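Local coordinates for protein transcription regulator AcaB (Escherichia coli, PDB 6N8B) that acts as a transcription regulator from an IncC-type plasmid of Escherichia coli and plays a crucial role in that plasmid's conjugation, at residues V26-S31 against P108-I113; F50-I55 against G171-A176; A88-L93 against G135-L140; W158-I163 against D200-D205. All blocks are in the same frame, centred on the assembly; numbering follows the deposited sequence.

Interaction 1: V26-S31 against P108-I113; sequences VLKVNS and PNEYTI
Val29 O is gripped by two donors: the backbone N of Asn109 reaches it from the facing strand at 3.0 Å, and Gln35 NE2 of helix 32-59 supplies the second bond. The return bond of this pair runs from Val29 N to Asn109 O at 2.7 Å. Two residues earlier in the first strand, Leu27 N gives to Tyr111 O at 2.8 Å and Tyr111 N gives back to Leu27 O at 2.9 Å. Val29-Asn109 and Leu27-Tyr111 are therefore the hydrogen-bonded pairs, with Lys28-Glu110 and Val26-Thr112 the non-hydrogen-bonded ones. With strand directions 151° apart, this is a two-stranded antiparallel ribbon. In the chain each strand is followed by two long helices, an order that recalls ribbon-helix-helix transcription factors, consistent with a regulator of transcription. The side chains of Leu27, Val29 and Tyr111 share one face, turned toward helices 32-59 and 118-142. There Val29 CG2 lies at the edge of the Tyr111 ring, 4.0 Å from CD1, while the ring's hydroxyl is bonded to Glu39. Leu27 CD2 meets Ile113 CD1 at 4.1 Å. The opposite face carries Val26, Lys28, Glu110 and Thr112 and is exposed. Lys28 lays its CB against Glu110 CG at 3.7 Å; its chain bends at chi3 (-70°), and Lys28 NZ and Glu110 OE1 stay 4.4 Å apart, opposite charges near each other but beyond a salt bridge. Val26 CG1 rests on Glu110 CB from the other flank.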
# COMPACT_ATOMS: atom_id res chain seq x y z
N VAL A 26 -6.06 13.96 -7.68
CA VAL A 26 -5.55 14.64 -6.49
C VAL A 26 -6.17 13.97 -5.28
O VAL A 26 -7.40 13.85 -5.17
CB VAL A 26 -5.88 16.14 -6.51
CG1 VAL A 26 -5.72 16.74 -5.13
CG2 VAL A 26 -5.00 16.86 -7.52
N LEU A 27 -5.32 13.53 -4.36
CA LEU A 27 -5.72 12.68 -3.24
C LEU A 27 -5.37 13.40 -1.95
O LEU A 27 -4.18 13.50 -1.60
CB LEU A 27 -5.07 11.30 -3.31
CG LEU A 27 -5.15 10.45 -2.04
CD1 LEU A 27 -6.57 10.02 -1.74
CD2 LEU A 27 -4.28 9.22 -2.22
N LYS A 28 -6.37 13.93 -1.26
CA LYS A 28 -6.11 14.61 -0.01
C LYS A 28 -6.07 13.59 1.13
O LYS A 28 -6.87 12.66 1.17
CB LYS A 28 -7.16 15.69 0.25
CG LYS A 28 -7.41 15.99 1.72
CD LYS A 28 -8.55 16.96 1.93
CE LYS A 28 -8.15 18.33 1.44
NZ LYS A 28 -9.06 19.42 1.90
N VAL A 29 -5.12 13.79 2.04
CA VAL A 29 -4.86 12.86 3.13
C VAL A 29 -4.81 13.66 4.42
O VAL A 29 -4.04 14.63 4.52
CB VAL A 29 -3.55 12.08 2.90
CG1 VAL A 29 -3.27 11.19 4.08
CG2 VAL A 29 -3.64 11.26 1.62
N ASN A 30 -5.62 13.27 5.40
CA ASN A 30 -5.77 14.05 6.62
C ASN A 30 -4.77 13.64 7.69
O ASN A 30 -4.05 14.49 8.22
CB ASN A 30 -7.20 13.89 7.16
CG ASN A 30 -8.24 14.52 6.27
OD1 ASN A 30 -8.02 15.58 5.68
ND2 ASN A 30 -9.39 13.87 6.16
N SER A 31 -4.70 12.35 8.00
CA SER A 31 -3.95 11.86 9.14
C SER A 31 -2.46 11.82 8.84
O SER A 31 -2.03 11.58 7.71
CB SER A 31 -4.44 10.47 9.54
OG SER A 31 -4.29 9.55 8.47
N PRO A 108 -3.79 18.82 6.61
CA PRO A 108 -3.95 17.80 5.57
C PRO A 108 -3.12 18.19 4.36
O PRO A 108 -2.83 19.36 4.12
CB PRO A 108 -5.45 17.83 5.25
CG PRO A 108 -6.08 18.77 6.25
CD PRO A 108 -4.98 19.69 6.71
N ASN A 109 -2.75 17.18 3.58
CA ASN A 109 -1.99 17.40 2.36
C ASN A 109 -2.69 16.77 1.17
O ASN A 109 -3.44 15.79 1.30
CB ASN A 109 -0.56 16.84 2.48
CG ASN A 109 0.28 17.56 3.53
OD1 ASN A 109 -0.13 18.60 4.05
ND2 ASN A 109 1.45 17.01 3.84
N GLU A 110 -2.44 17.33 -0.00
CA GLU A 110 -2.97 16.84 -1.26
C GLU A 110 -1.81 16.32 -2.10
O GLU A 110 -0.81 17.03 -2.29
CB GLU A 110 -3.72 17.94 -2.01
CG GLU A 110 -5.07 18.28 -1.40
CD GLU A 110 -5.77 19.39 -2.14
OE1 GLU A 110 -7.01 19.50 -2.04
OE2 GLU A 110 -5.07 20.18 -2.82
N TYR A 111 -1.93 15.10 -2.60
CA TYR A 111 -0.92 14.49 -3.45
C TYR A 111 -1.47 14.28 -4.85
O TYR A 111 -2.55 13.69 -5.01
CB TYR A 111 -0.43 13.16 -2.87
CG TYR A 111 0.13 13.23 -1.47
CD1 TYR A 111 -0.70 13.09 -0.36
CD2 TYR A 111 1.48 13.44 -1.25
CE1 TYR A 111 -0.19 13.15 0.93
CE2 TYR A 111 2.00 13.51 0.02
CZ TYR A 111 1.16 13.36 1.11
OH TYR A 111 1.67 13.43 2.38
N THR A 112 -0.74 14.75 -5.85
CA THR A 112 -1.05 14.46 -7.24
C THR A 112 -0.43 13.12 -7.59
O THR A 112 0.80 12.98 -7.60
CB THR A 112 -0.53 15.56 -8.16
OG1 THR A 112 -1.15 16.81 -7.84
CG2 THR A 112 -0.82 15.22 -9.61
N ILE A 113 -1.27 12.13 -7.88
CA ILE A 113 -0.83 10.78 -8.18
C ILE A 113 -1.34 10.39 -9.55
O ILE A 113 -2.44 10.81 -9.95
CB ILE A 113 -1.29 9.76 -7.11
CG1 ILE A 113 -2.81 9.56 -7.18
CG2 ILE A 113 -0.89 10.23 -5.72
CD1 ILE A 113 -3.33 8.58 -6.16

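Interaction 2: F50-I55 against G171-A176; sequences FSIDVI and GIEKRA
Ile172 touches Ile52 lightly, its CG2 branch standing 4.4 Å from Ile52 CD1. The rest of its side chain leads away from this partner, and Val71 and Ile72 of helix 62-96 cover it. Next in sequence, Glu173 supplies the main interface. Its CB lies 3.5 Å from Ile52 CG1 and 3.7 Å from Ile52 CD1, so the isoleucine's longer branch runs across the base of the glutamate and packs on aliphatic carbon. With Glu173 CG anti to the backbone N (chi1 166°), the chain extends past Ile52 and carries the carboxylate alongside Ser51, where OE2 lies 3.6 Å from the Ser51 CB carbon. Ser51 OG is turned to Asn47 O instead, within its own helix. The buried carboxylate is nevertheless well provided for: OE1 forms a salt bridge with Arg44 and a hydrogen bond with Ser48, and OE2 pairs with Arg177. These partners would probably favour its ionised form. One helical turn later Ala176 presents its methyl, CB 3.8 Å from Ile55 CG2; that same branch also lies 3.7 Å from Ala176 O. The small side chain thus lets Ile55 come down onto backbone. The axes of the two segments approach to 9.5 Å and diverge by 28°, with both helices running in broadly the same direction. Such shallow-angled packing, with mainly aliphatic contacts and a buried charge neutralised within the interface, is that of long neighbouring helices in an alpha-helical bundle.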
# COMPACT_ATOMS: atom_id res chain seq x y z
N PHE A 50 4.52 -1.26 -11.72
CA PHE A 50 4.81 -1.03 -13.13
C PHE A 50 5.87 -2.00 -13.63
O PHE A 50 5.72 -2.60 -14.70
CB PHE A 50 5.25 0.42 -13.35
CG PHE A 50 5.38 0.81 -14.79
CD1 PHE A 50 6.52 0.48 -15.52
CD2 PHE A 50 4.36 1.51 -15.43
CE1 PHE A 50 6.64 0.84 -16.85
CE2 PHE A 50 4.48 1.87 -16.76
CZ PHE A 50 5.62 1.53 -17.47
N SER A 51 6.95 -2.15 -12.87
CA SER A 51 8.02 -3.06 -13.28
C SER A 51 7.52 -4.50 -13.32
O SER A 51 7.85 -5.25 -14.25
CB SER A 51 9.20 -2.93 -12.32
OG SER A 51 9.63 -1.58 -12.23
N ILE A 52 6.70 -4.89 -12.35
CA ILE A 52 6.15 -6.24 -12.33
C ILE A 52 5.35 -6.50 -13.60
O ILE A 52 5.53 -7.52 -14.27
CB ILE A 52 5.29 -6.45 -11.07
CG1 ILE A 52 6.16 -6.46 -9.83
CG2 ILE A 52 4.50 -7.75 -11.18
CD1 ILE A 52 5.39 -6.32 -8.54
N ASP A 53 4.48 -5.56 -13.97
CA ASP A 53 3.64 -5.74 -15.15
C ASP A 53 4.46 -5.95 -16.41
O ASP A 53 4.03 -6.69 -17.30
CB ASP A 53 2.70 -4.54 -15.30
CG ASP A 53 1.49 -4.63 -14.38
OD1 ASP A 53 0.91 -5.73 -14.25
OD2 ASP A 53 1.12 -3.59 -13.78
N VAL A 54 5.63 -5.33 -16.52
CA VAL A 54 6.41 -5.46 -17.74
C VAL A 54 7.41 -6.61 -17.64
O VAL A 54 7.70 -7.27 -18.65
CB VAL A 54 7.11 -4.13 -18.12
CG1 VAL A 54 6.19 -2.95 -17.85
CG2 VAL A 54 8.43 -3.98 -17.40
N ILE A 55 7.95 -6.87 -16.44
CA ILE A 55 8.82 -8.03 -16.26
C ILE A 55 8.05 -9.31 -16.55
O ILE A 55 8.63 -10.30 -17.00
CB ILE A 55 9.42 -8.02 -14.84
CG1 ILE A 55 10.42 -6.86 -14.70
CG2 ILE A 55 10.12 -9.33 -14.52
CD1 ILE A 55 10.89 -6.62 -13.29
N GLY A 171 9.26 -6.95 -2.85
CA GLY A 171 9.87 -8.27 -2.76
C GLY A 171 9.39 -9.20 -3.87
O GLY A 171 10.20 -9.90 -4.49
N ILE A 172 8.08 -9.20 -4.14
CA ILE A 172 7.55 -9.94 -5.28
C ILE A 172 8.20 -9.45 -6.57
O ILE A 172 8.51 -10.24 -7.46
CB ILE A 172 6.02 -9.81 -5.33
CG1 ILE A 172 5.38 -10.61 -4.19
CG2 ILE A 172 5.49 -10.27 -6.68
CD1 ILE A 172 3.88 -10.42 -4.06
N GLU A 173 8.44 -8.14 -6.67
CA GLU A 173 9.06 -7.62 -7.88
C GLU A 173 10.50 -8.09 -8.00
O GLU A 173 10.96 -8.42 -9.10
CB GLU A 173 9.00 -6.09 -7.90
CG GLU A 173 9.90 -5.43 -8.94
CD GLU A 173 10.40 -4.06 -8.52
OE1 GLU A 173 10.05 -3.62 -7.40
OE2 GLU A 173 11.14 -3.43 -9.30
N LYS A 174 11.21 -8.19 -6.87
CA LYS A 174 12.58 -8.69 -6.93
C LYS A 174 12.65 -10.18 -7.19
O LYS A 174 13.63 -10.64 -7.78
CB LYS A 174 13.32 -8.35 -5.63
CG LYS A 174 13.15 -6.91 -5.16
CD LYS A 174 13.60 -6.72 -3.71
CE LYS A 174 15.10 -6.50 -3.61
NZ LYS A 174 15.50 -5.19 -4.19
N ARG A 175 11.62 -10.95 -6.81
CA ARG A 175 11.63 -12.36 -7.18
C ARG A 175 11.34 -12.54 -8.67
O ARG A 175 11.87 -13.46 -9.29
CB ARG A 175 10.64 -13.15 -6.33
CG ARG A 175 10.91 -13.00 -4.85
CD ARG A 175 10.76 -14.30 -4.09
NE ARG A 175 9.52 -15.03 -4.34
CZ ARG A 175 9.20 -16.13 -3.68
NH1 ARG A 175 10.01 -16.61 -2.74
NH2 ARG A 175 8.06 -16.77 -3.95
N ALA A 176 10.51 -11.67 -9.25
CA ALA A 176 10.29 -11.72 -10.69
C ALA A 176 11.57 -11.41 -11.46
O ALA A 176 11.81 -11.98 -12.53
CB ALA A 176 9.16 -10.76 -11.09

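Interaction 3: A88-L93 against G135-L140; sequences AQLNKL and GIVDTL
Leu90 and Ile136 join two long helices of the bundle, 62-96 and 118-142, in a shallow parallel packing whose local axes are 9.8 Å apart and inclined by 34°. Leu90 is the hub, touching three residues of the other helix through different atoms. Its CB faces Ile136 CG2 at 3.6 Å; its CD1 reaches obliquely to Val137 CG2 at 3.8 Å; and Leu140 CD1 comes to 4.0 Å from Leu90 CB. Ile136 CG1 lies anti to the carbonyl carbon (chi1 -64°), which divides the work of its branches: CG2 serves Leu90, while CD1 goes to the amide oxygen of Asn91, OD1, 3.6 Å away. Leu140 CD1 also lies 4.2 Å from Leu93 CB, so this one methyl bridges successive turns of the facing helix. Just past the first segment, Met94 of the same helix extends the interface to Ile136 and Leu140, and Leu146 covers Val137 and Leu140. Ile136 O is taken up inside its own helix, by Leu140 N and by the side chain of Thr139, whose OG1 is 3.3 Å from Ile136 O. The attraction across the interface therefore rests chiefly on dispersion and on withdrawing aliphatic carbon from water, with shape rather than bond direction fixing how the helices fit.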
# COMPACT_ATOMS: atom_id res chain seq x y z
N ALA A 88 -15.25 -1.49 10.46
CA ALA A 88 -16.59 -1.88 10.88
C ALA A 88 -16.71 -1.89 12.40
O ALA A 88 -17.66 -1.32 12.96
CB ALA A 88 -16.95 -3.24 10.29
N GLN A 89 -15.78 -2.56 13.09
CA GLN A 89 -15.90 -2.67 14.54
C GLN A 89 -15.78 -1.32 15.22
O GLN A 89 -16.48 -1.04 16.20
CB GLN A 89 -14.86 -3.64 15.13
CG GLN A 89 -14.70 -4.98 14.43
CD GLN A 89 -13.43 -5.70 14.85
OE1 GLN A 89 -12.44 -5.73 14.11
NE2 GLN A 89 -13.45 -6.30 16.03
N LEU A 90 -14.89 -0.45 14.72
CA LEU A 90 -14.71 0.84 15.38
C LEU A 90 -15.76 1.86 14.97
O LEU A 90 -16.10 2.74 15.77
CB LEU A 90 -13.32 1.41 15.08
CG LEU A 90 -12.09 0.53 15.26
CD1 LEU A 90 -10.89 1.24 14.68
CD2 LEU A 90 -11.84 0.20 16.71
N ASN A 91 -16.33 1.75 13.76
CA ASN A 91 -17.42 2.64 13.41
C ASN A 91 -18.71 2.35 14.17
O ASN A 91 -19.62 3.17 14.13
CB ASN A 91 -17.69 2.60 11.90
CG ASN A 91 -18.19 3.93 11.36
OD1 ASN A 91 -17.39 4.82 11.05
ND2 ASN A 91 -19.51 4.08 11.26
N LYS A 92 -18.80 1.21 14.86
CA LYS A 92 -19.94 0.98 15.74
C LYS A 92 -19.57 1.09 17.21
O LYS A 92 -20.45 1.08 18.07
CB LYS A 92 -20.56 -0.40 15.48
CG LYS A 92 -21.87 -0.64 16.24
CD LYS A 92 -22.26 -2.09 16.33
CE LYS A 92 -23.41 -2.24 17.31
NZ LYS A 92 -22.93 -2.23 18.73
N LEU A 93 -18.29 1.28 17.53
CA LEU A 93 -17.96 1.79 18.85
C LEU A 93 -18.37 3.25 18.98
O LEU A 93 -18.67 3.71 20.09
CB LEU A 93 -16.48 1.62 19.15
CG LEU A 93 -16.00 0.24 19.60
CD1 LEU A 93 -14.52 0.30 19.95
CD2 LEU A 93 -16.81 -0.25 20.79
N GLY A 135 -8.91 8.41 11.25
CA GLY A 135 -9.94 9.36 11.64
C GLY A 135 -10.89 8.79 12.67
O GLY A 135 -11.34 9.50 13.58
N ILE A 136 -11.23 7.51 12.54
CA ILE A 136 -12.12 6.88 13.52
C ILE A 136 -11.42 6.74 14.85
O ILE A 136 -11.95 7.12 15.90
CB ILE A 136 -12.62 5.52 13.00
CG1 ILE A 136 -13.47 5.69 11.74
CG2 ILE A 136 -13.44 4.82 14.07
CD1 ILE A 136 -13.83 4.40 11.06
N VAL A 137 -10.20 6.19 14.83
CA VAL A 137 -9.41 6.04 16.05
C VAL A 137 -9.21 7.40 16.73
O VAL A 137 -9.25 7.50 17.96
CB VAL A 137 -8.07 5.36 15.74
CG1 VAL A 137 -7.22 5.24 16.99
CG2 VAL A 137 -8.31 3.98 15.14
N ASP A 138 -9.00 8.45 15.93
CA ASP A 138 -8.71 9.76 16.51
C ASP A 138 -9.90 10.32 17.29
O ASP A 138 -9.70 10.94 18.35
CB ASP A 138 -8.26 10.73 15.42
CG ASP A 138 -6.81 10.53 15.04
OD1 ASP A 138 -6.07 9.91 15.83
OD2 ASP A 138 -6.41 10.99 13.96
N THR A 139 -11.13 10.11 16.82
CA THR A 139 -12.25 10.63 17.60
C THR A 139 -12.57 9.74 18.78
O THR A 139 -12.96 10.23 19.84
CB THR A 139 -13.51 10.77 16.74
OG1 THR A 139 -14.11 9.48 16.56
CG2 THR A 139 -13.17 11.32 15.41
N LEU A 140 -12.37 8.43 18.64
CA LEU A 140 -12.53 7.54 19.78
C LEU A 140 -11.48 7.83 20.84
O LEU A 140 -11.76 7.70 22.04
CB LEU A 140 -12.43 6.09 19.31
CG LEU A 140 -13.48 5.67 18.28
CD1 LEU A 140 -13.35 4.21 17.95
CD2 LEU A 140 -14.84 5.97 18.83

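Interaction 4: W158-I163 against D200-D205; sequences WQQRLI and DKEIAD
Ile163 CG2 meets Ile203 CG1 at 3.7 Å and Glu202 CB at 3.9 Å, packing the N-capped first turn of the short C-terminal helix 201-211 against the long helix 148-182. The local axes are 10.5 Å apart and inclined by 51°, a steep crossing consistent with the small contact centred on one isoleucine. Ile163 uses two branches. CG2, anti to the backbone N, points between Glu202 and Ile203, whereas CD1 approaches Ile203 CD1 at 4.1 Å; the two isoleucine side chains cross at about a right angle. Gln160 takes part through its CG, which lies 4.1 Å from Glu202 OE1. Beyond this shell, Ile203 is also supported by Ala166 and Ile170 further along helix 148-182. Arg40 of helix 32-59 packs on Ile163 and forms salt bridges with both Asp200 and Glu202, tying the start of the short helix to a third helix and probably stabilising both carboxylates in their charged form. Asp200 has a second task: as the N-cap, it accepts Ile203 N on OD2 at 3.2 Å, the N-H...O angle being 148°. The same residue whose side chain packs on Ile163 is thus held by its backbone as well. On the outer side of the turn, Lys201 NZ bridges to Asp205 OD2 at 2.8 Å, using the syn lone pair of that oxygen.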
# COMPACT_ATOMS: atom_id res chain seq x y z
N TRP A 158 -1.08 -0.29 12.04
CA TRP A 158 -1.70 -0.09 10.74
C TRP A 158 -0.75 0.62 9.78
O TRP A 158 -0.73 0.32 8.58
CB TRP A 158 -3.01 0.68 10.87
CG TRP A 158 -4.12 -0.19 11.33
CD1 TRP A 158 -4.79 -0.11 12.51
CD2 TRP A 158 -4.66 -1.31 10.63
NE1 TRP A 158 -5.73 -1.11 12.58
CE2 TRP A 158 -5.67 -1.86 11.44
CE3 TRP A 158 -4.39 -1.90 9.39
CZ2 TRP A 158 -6.42 -2.97 11.05
CZ3 TRP A 158 -5.13 -3.00 9.01
CH2 TRP A 158 -6.13 -3.52 9.83
N GLN A 159 0.03 1.58 10.29
CA GLN A 159 1.12 2.14 9.49
C GLN A 159 2.06 1.04 9.03
O GLN A 159 2.40 0.94 7.85
CB GLN A 159 1.89 3.18 10.29
CG GLN A 159 2.03 4.52 9.62
CD GLN A 159 2.70 5.54 10.51
OE1 GLN A 159 2.44 5.60 11.71
NE2 GLN A 159 3.58 6.34 9.92
N GLN A 160 2.46 0.18 9.96
CA GLN A 160 3.39 -0.89 9.64
C GLN A 160 2.76 -1.90 8.68
O GLN A 160 3.46 -2.43 7.82
CB GLN A 160 3.86 -1.56 10.93
CG GLN A 160 5.02 -2.53 10.78
CD GLN A 160 5.15 -3.43 11.99
OE1 GLN A 160 6.12 -3.34 12.75
NE2 GLN A 160 4.15 -4.29 12.21
N ARG A 161 1.45 -2.12 8.79
CA ARG A 161 0.79 -3.13 7.97
C ARG A 161 0.88 -2.81 6.48
O ARG A 161 1.16 -3.69 5.66
CB ARG A 161 -0.67 -3.27 8.39
CG ARG A 161 -1.44 -4.32 7.63
CD ARG A 161 -1.44 -5.65 8.35
NE ARG A 161 -1.82 -6.73 7.44
CZ ARG A 161 -3.08 -7.11 7.21
NH1 ARG A 161 -4.08 -6.50 7.82
NH2 ARG A 161 -3.33 -8.10 6.36
N LEU A 162 0.66 -1.55 6.11
CA LEU A 162 0.81 -1.19 4.71
C LEU A 162 2.28 -1.10 4.31
O LEU A 162 2.61 -1.34 3.14
CB LEU A 162 0.11 0.13 4.40
CG LEU A 162 -1.41 0.04 4.27
CD1 LEU A 162 -2.10 0.39 5.58
CD2 LEU A 162 -1.90 0.93 3.13
N ILE A 163 3.16 -0.74 5.24
CA ILE A 163 4.58 -0.67 4.92
C ILE A 163 5.12 -2.04 4.52
O ILE A 163 5.84 -2.18 3.52
CB ILE A 163 5.38 -0.06 6.08
CG1 ILE A 163 5.10 1.44 6.20
CG2 ILE A 163 6.86 -0.29 5.89
CD1 ILE A 163 5.56 2.26 5.00
N ASP A 200 13.35 3.50 1.81
CA ASP A 200 12.84 3.25 3.15
C ASP A 200 13.41 1.92 3.63
O ASP A 200 13.25 0.89 2.96
CB ASP A 200 11.32 3.21 3.16
CG ASP A 200 10.75 3.26 4.56
OD1 ASP A 200 10.78 4.34 5.18
OD2 ASP A 200 10.31 2.21 5.06
N LYS A 201 14.09 1.94 4.79
CA LYS A 201 14.77 0.73 5.24
C LYS A 201 13.78 -0.33 5.69
O LYS A 201 14.03 -1.53 5.51
CB LYS A 201 15.76 1.05 6.37
CG LYS A 201 16.71 -0.10 6.65
CD LYS A 201 17.25 -0.12 8.07
CE LYS A 201 17.99 -1.42 8.33
NZ LYS A 201 17.22 -2.32 9.24
N GLU A 202 12.66 0.07 6.29
CA GLU A 202 11.64 -0.91 6.66
C GLU A 202 11.13 -1.63 5.42
O GLU A 202 10.96 -2.85 5.42
CB GLU A 202 10.46 -0.24 7.37
CG GLU A 202 10.65 0.10 8.84
CD GLU A 202 9.31 0.33 9.53
OE1 GLU A 202 8.53 -0.64 9.65
OE2 GLU A 202 9.00 1.49 9.88
N ILE A 203 10.86 -0.87 4.35
CA ILE A 203 10.34 -1.46 3.12
C ILE A 203 11.38 -2.36 2.47
O ILE A 203 11.05 -3.44 1.97
CB ILE A 203 9.87 -0.34 2.17
CG1 ILE A 203 8.76 0.47 2.83
CG2 ILE A 203 9.41 -0.93 0.86
CD1 ILE A 203 8.10 1.48 1.91
N ALA A 204 12.64 -1.93 2.47
CA ALA A 204 13.70 -2.75 1.88
C ALA A 204 13.92 -4.04 2.66
O ALA A 204 14.23 -5.08 2.06
CB ALA A 204 15.00 -1.95 1.79
N ASP A 205 13.75 -4.00 3.98
CA ASP A 205 13.94 -5.21 4.78
C ASP A 205 12.85 -6.23 4.50
O ASP A 205 13.13 -7.43 4.39
CB ASP A 205 13.97 -4.86 6.27
CG ASP A 205 15.27 -4.19 6.68
OD1 ASP A 205 16.10 -3.89 5.80
OD2 ASP A 205 15.46 -3.96 7.89

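Overall arrangement
Interaction 2 is the buried core contact, whereas interactions 1, 3 and 4 are partly buried. Only interaction 1 joins its segments by backbone hydrogen bonds, as befits paired strands; the other three pack helices through aliphatic side chains. Interactions 2 and 4 share helix 148-182, their centres about 18 Å apart, and both recruit arginines of helix 32-59. Interactions 2 and 3 lie on opposite sides of the chain's centre, about 36 Å between centres, and both use shallow parallel packing; the Asp138-Arg151 pair of interaction 3 lies away from the face that meets helix 62-96, whereas Glu173 of interaction 2 takes part in the contact itself. Strand 109-115 of interaction 1 directly precedes helix 118-142 of interaction 3.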